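Local coordinates for protein mannan endo-1,4-beta-mannosidase (Cryptopygus antarcticus, PDB 4OOU) that hydrolyses internal beta-1,4-mannosidic linkages in mannans, galactomannans and glucomannans, releasing mainly short manno-oligosaccharides, at residues G76-R81 and G375-N380; Q248-G253 and H257-C262. One frame throughout, in Å; residues are numbered along the deposited sequence.

Contact 1 (G76-R81 and G375-N380); sequences GGNTAR and GMVSVN
N78 reaches V377 with its side-chain amide at the foot of a strand of the TIM barrel that makes up this family 5 glycoside hydrolase, where the loop from helix 58-74 enters strand 79-86 and meets the chain's C-terminal tail. The tail segment 375-380 forms no regular strand here, so a side chain does the bridging: N78 ND2 donates to V377 O at 2.9 Å, with an N-H...O angle of 147°. The fit is slightly skewed, since the carbonyl oxygen sits 22° out of the amide plane. The chi1 of 73° wedges CG between the backbone N and carbonyl carbon of N78, and with chi2 near zero ND2 is carried out to the tail.

The amide is fully used. ND2 also donates to F38 O, while OD1 accepts from S40 N, its strongest partner, so strand 35-43 holds the group against rotation. T79 OG1 adds a second bond to OD1 at 3.0 Å, arriving from above the carbonyl plane and not along a lone pair. A leucine in place of N78 would probably leave V377 O, F38 O and S40 N without the amide that joins them, and remove the one hydrogen bond between segments 76-81 and 375-380.

Beside the polar link, V379 points its CB toward segment 76-81, and its CG2 lies 4.2 Å from N78 ND2. G76, the positive-phi C-prime residue of the Schellman motif ending helix 58-74, presents its carbonyl to V377: the CG1 methyl, anti to the backbone N, rests 3.4 Å from G76 O.

Contact 2 (Q248-G253 and H257-C262); sequences QTDSFG and HYKDSC
K259 CG is folded in between its own backbone N and carbonyl carbon (chi1 45°), and after two extended torsions the chain bends at chi4 (-90°) to set NZ against the carboxylate of D250. That carboxylate comes from the opposite direction, with CG beside the backbone N. The ammonium straddles both oxygens: NZ lies 3.0 Å from D250 OD2, on its syn side and 18° out of the carboxylate plane, and makes a weaker bond to D250 OD1 at 3.1 Å. OD1 also takes R255 and the backbone N of N256, so the acid probably has its negative charge well balanced.

Deeper in, Q248 and Y258 cross at about a right angle. Q248 CG packs 3.8 Å from Y258 CD1, with the amide and ring planes steeply inclined. Each polar end is anchored away from the other: Q248 OE1 accepts from Q278 N, its NE2 reaches S242 and V240, and Y258 OH bonds to E183. At the outer end, T249 OG1 accepts from S251 N, an ST turn. Altogether this is the beta-alpha loop of a TIM barrel that leads from strand 238-241 into helix 260-267, folded back on itself up to the start of the helix, with the Y258 side chain about 7 Å from that of the substrate-binding residue W243.

Overall arrangement
The two contacts belong to one TIM barrel, their centres 28 Å apart and their nearest atoms about 9 Å apart, without touching. Contact 1 ties the C-terminal tail, 294 positions on, to the start of strand 79-86, away from the annotated sites; contact 2 is local, its segments three residues apart in a beta-alpha loop near the active site, and falls between the two halves of contact 1 along the chain. Strands 79-86 and 238-241 share the curled sheet. Q278 of strand 277-281 neighbours both: the R81 side chain touches it, and its N bonds to Q248 OE1. R81 also pairs with the probable nucleophile E312, while the Y258 side chain lies about 8 Å from that of E181, the probable proton donor/acceptor.

Contact 1 (G76-R81 and G375-N380)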
loop_
_atom_site.group_PDB
_atom_site.type_symbol
_atom_site.label_atom_id
_atom_site.label_comp_id
_atom_site.label_asym_id
_atom_site.label_seq_id
_atom_site.Cartn_x
_atom_site.Cartn_y
_atom_site.Cartn_z
ATOM N N GLY A 76 3.706 -12.388 16.285
ATOM C CA GLY A 76 4.729 -11.343 16.388
ATOM C C GLY A 76 4.832 -10.402 15.197
ATOM O O GLY A 76 5.862 -9.732 15.035
ATOM N N GLY A 77 3.802 -10.368 14.348
ATOM C CA GLY A 77 3.727 -9.409 13.221
ATOM C C GLY A 77 3.171 -8.069 13.706
ATOM O O GLY A 77 2.696 -7.956 14.844
ATOM N N ASN A 78 3.230 -7.046 12.867
ATOM C CA ASN A 78 2.841 -5.703 13.330
ATOM C C ASN A 78 2.129 -4.834 12.316
ATOM O O ASN A 78 2.001 -3.651 12.533
ATOM C CB ASN A 78 4.076 -4.965 13.844
ATOM C CG ASN A 78 4.997 -4.523 12.736
ATOM O OD1 ASN A 78 4.753 -4.782 11.561
ATOM N ND2 ASN A 78 6.072 -3.850 13.105
ATOM N N THR A 79 1.675 -5.415 11.213
ATOM C CA THR A 79 1.102 -4.648 10.134
ATOM C C THR A 79 0.166 -5.512 9.306
ATOM O O THR A 79 0.450 -6.666 9.048
ATOM C CB THR A 79 2.226 -4.076 9.233
ATOM O OG1 THR A 79 2.943 -3.071 9.949
ATOM C CG2 THR A 79 1.673 -3.448 7.950
ATOM N N ALA A 80 -0.940 -4.915 8.881
ATOM C CA ALA A 80 -1.834 -5.510 7.900
ATOM C C ALA A 80 -2.169 -4.491 6.809
ATOM O O ALA A 80 -2.542 -3.358 7.105
ATOM C CB ALA A 80 -3.106 -5.991 8.573
ATOM N N ARG A 81 -2.014 -4.895 5.549
ATOM C CA ARG A 81 -2.418 -4.078 4.400
ATOM C C ARG A 81 -3.807 -4.585 3.960
ATOM O O ARG A 81 -4.030 -5.805 3.755
ATOM C CB ARG A 81 -1.402 -4.231 3.288
ATOM C CG ARG A 81 -1.539 -3.340 2.064
ATOM C CD ARG A 81 -0.448 -3.710 1.080
ATOM N NE ARG A 81 -0.480 -2.945 -0.150
ATOM C CZ ARG A 81 -0.704 -3.430 -1.369
ATOM N NH1 ARG A 81 -0.961 -4.730 -1.571
ATOM N NH2 ARG A 81 -0.649 -2.606 -2.408
ATOM N N GLY A 375 15.378 -2.989 12.821
ATOM C CA GLY A 375 14.810 -2.190 13.899
ATOM C C GLY A 375 13.816 -2.936 14.772
ATOM O O GLY A 375 13.884 -4.162 14.932
ATOM N N MET A 376 12.883 -2.178 15.335
ATOM C CA MET A 376 11.878 -2.720 16.245
ATOM C C MET A 376 10.747 -3.341 15.448
ATOM O O MET A 376 10.310 -2.802 14.416
ATOM C CB MET A 376 11.341 -1.593 17.116
ATOM C CG MET A 376 10.466 -2.004 18.290
ATOM S SD MET A 376 10.465 -0.635 19.491
ATOM C CE MET A 376 9.677 0.679 18.571
ATOM N N VAL A 377 10.282 -4.484 15.918
ATOM C CA VAL A 377 9.156 -5.156 15.294
ATOM C C VAL A 377 7.934 -5.003 16.194
ATOM O O VAL A 377 6.976 -4.327 15.832
ATOM C CB VAL A 377 9.510 -6.628 15.009
ATOM C CG1 VAL A 377 8.325 -7.423 14.482
ATOM C CG2 VAL A 377 10.637 -6.660 14.008
ATOM N N SER A 378 7.964 -5.626 17.368
ATOM C CA SER A 378 6.804 -5.610 18.269
ATOM C C SER A 378 6.676 -4.188 18.806
ATOM O O SER A 378 7.545 -3.724 19.515
ATOM C CB SER A 378 6.932 -6.649 19.402
ATOM O OG SER A 378 6.525 -6.083 20.634
ATOM N N VAL A 379 5.622 -3.498 18.409
ATOM C CA VAL A 379 5.478 -2.109 18.732
ATOM C C VAL A 379 4.375 -1.995 19.761
ATOM O O VAL A 379 3.413 -2.740 19.700
ATOM C CB VAL A 379 5.099 -1.265 17.517
ATOM C CG1 VAL A 379 4.918 0.191 17.948
ATOM C CG2 VAL A 379 6.150 -1.357 16.443
ATOM N N ASN A 380 4.531 -1.072 20.711
ATOM C CA ASN A 380 3.457 -0.747 21.649
ATOM C C ASN A 380 2.816 0.519 21.112
ATOM O O ASN A 380 3.417 1.607 21.124
ATOM C CB ASN A 380 3.992 -0.572 23.073
ATOM C CG ASN A 380 2.938 -0.863 24.162
ATOM O OD1 ASN A 380 2.183 -1.840 24.094
ATOM N ND2 ASN A 380 2.918 -0.017 25.198
#

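Contact 2 (Q248-G253 and H257-C262)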
loop_
_atom_site.group_PDB
_atom_site.type_symbol
_atom_site.label_atom_id
_atom_site.label_comp_id
_atom_site.label_asym_id
_atom_site.label_seq_id
_atom_site.Cartn_x
_atom_site.Cartn_y
_atom_site.Cartn_z
ATOM N N GLN A 248 10.220 1.625 -9.563
ATOM C CA GLN A 248 10.491 2.401 -8.349
ATOM C C GLN A 248 11.978 2.448 -7.980
ATOM O O GLN A 248 12.355 2.697 -6.825
ATOM C CB GLN A 248 9.595 1.949 -7.175
ATOM C CG GLN A 248 8.225 2.639 -7.177
ATOM C CD GLN A 248 7.416 2.379 -5.928
ATOM O OE1 GLN A 248 7.961 2.286 -4.832
ATOM N NE2 GLN A 248 6.100 2.269 -6.082
ATOM N N THR A 249 12.821 2.276 -8.991
ATOM C CA THR A 249 14.243 2.550 -8.842
ATOM C C THR A 249 14.785 3.212 -10.105
ATOM O O THR A 249 14.365 2.878 -11.228
ATOM C CB THR A 249 15.000 1.251 -8.578
ATOM O OG1 THR A 249 16.365 1.546 -8.221
ATOM C CG2 THR A 249 14.910 0.328 -9.812
ATOM N N ASP A 250 15.723 4.139 -9.942
ATOM C CA ASP A 250 16.463 4.628 -11.119
ATOM C C ASP A 250 17.668 3.747 -11.441
ATOM O O ASP A 250 18.292 3.883 -12.505
ATOM C CB ASP A 250 16.839 6.093 -10.951
ATOM C CG ASP A 250 15.652 6.969 -11.096
ATOM O OD1 ASP A 250 14.973 6.845 -12.128
ATOM O OD2 ASP A 250 15.350 7.736 -10.168
ATOM N N SER A 251 17.957 2.803 -10.559
ATOM C CA SER A 251 19.044 1.853 -10.801
ATOM C C SER A 251 18.790 0.946 -12.037
ATOM O O SER A 251 17.716 0.987 -12.657
ATOM C CB SER A 251 19.296 1.036 -9.535
ATOM O OG SER A 251 19.741 1.889 -8.493
ATOM N N PHE A 252 19.806 0.180 -12.420
ATOM C CA PHE A 252 19.648 -0.955 -13.370
ATOM C C PHE A 252 19.068 -0.622 -14.742
ATOM O O PHE A 252 18.640 -1.545 -15.467
ATOM C CB PHE A 252 18.775 -2.046 -12.750
ATOM C CG PHE A 252 19.232 -2.489 -11.379
ATOM C CD1 PHE A 252 20.374 -3.277 -11.233
ATOM C CD2 PHE A 252 18.519 -2.143 -10.245
ATOM C CE1 PHE A 252 20.799 -3.720 -9.990
ATOM C CE2 PHE A 252 18.934 -2.583 -8.999
ATOM C CZ PHE A 252 20.074 -3.375 -8.870
ATOM N N GLY A 253 19.069 0.673 -15.094
ATOM C CA GLY A 253 18.396 1.173 -16.298
ATOM C C GLY A 253 16.885 1.306 -16.194
ATOM O O GLY A 253 16.212 1.678 -17.148
ATOM N N HIS A 257 9.273 6.000 -11.318
ATOM C CA HIS A 257 8.223 6.876 -11.805
ATOM C C HIS A 257 7.485 7.654 -10.748
ATOM O O HIS A 257 6.632 8.447 -11.108
ATOM C CB HIS A 257 7.188 6.096 -12.612
ATOM C CG HIS A 257 7.625 5.802 -13.998
ATOM N ND1 HIS A 257 8.294 4.646 -14.335
ATOM C CD2 HIS A 257 7.511 6.520 -15.137
ATOM C CE1 HIS A 257 8.561 4.656 -15.629
ATOM N NE2 HIS A 257 8.102 5.787 -16.141
ATOM N N TYR A 258 7.800 7.448 -9.467
ATOM C CA TYR A 258 7.001 8.020 -8.377
ATOM C C TYR A 258 7.802 8.899 -7.405
ATOM O O TYR A 258 7.307 9.253 -6.325
ATOM C CB TYR A 258 6.254 6.902 -7.640
ATOM C CG TYR A 258 5.426 5.995 -8.563
ATOM C CD1 TYR A 258 5.987 4.901 -9.165
ATOM C CD2 TYR A 258 4.093 6.239 -8.810
ATOM C CE1 TYR A 258 5.251 4.070 -9.980
ATOM C CE2 TYR A 258 3.350 5.417 -9.629
ATOM C CZ TYR A 258 3.940 4.325 -10.217
ATOM O OH TYR A 258 3.227 3.476 -11.056
ATOM N N LYS A 259 9.019 9.278 -7.798
ATOM C CA LYS A 259 9.805 10.265 -7.030
ATOM C C LYS A 259 9.105 11.612 -6.940
ATOM O O LYS A 259 8.373 11.992 -7.841
ATOM C CB LYS A 259 11.254 10.443 -7.569
ATOM C CG LYS A 259 11.513 10.572 -9.082
ATOM C CD LYS A 259 13.013 10.342 -9.332
ATOM C CE LYS A 259 13.495 10.650 -10.753
ATOM N NZ LYS A 259 13.437 9.504 -11.713
ATOM N N ASP A 260 9.316 12.313 -5.834
ATOM C CA ASP A 260 8.768 13.668 -5.671
ATOM C C ASP A 260 8.707 14.442 -7.009
ATOM O O ASP A 260 7.606 14.756 -7.468
ATOM C CB ASP A 260 9.572 14.469 -4.640
ATOM C CG ASP A 260 9.418 13.943 -3.209
ATOM O OD1 ASP A 260 9.155 12.724 -2.971
ATOM O OD2 ASP A 260 9.589 14.781 -2.298
ATOM N N SER A 261 9.852 14.728 -7.646
ATOM C CA SER A 261 9.865 15.537 -8.912
ATOM C C SER A 261 8.734 15.129 -9.892
ATOM O O SER A 261 7.933 15.981 -10.327
ATOM C CB SER A 261 11.260 15.571 -9.622
ATOM O OG SER A 261 11.518 14.449 -10.461
ATOM N N CYS A 262 8.637 13.831 -10.169
ATOM C CA CYS A 262 7.675 13.306 -11.134
ATOM C C CYS A 262 6.195 13.522 -10.776
ATOM O O CYS A 262 5.394 13.850 -11.656
ATOM C CB CYS A 262 7.879 11.795 -11.326
ATOM S SG CYS A 262 9.332 11.320 -12.241
#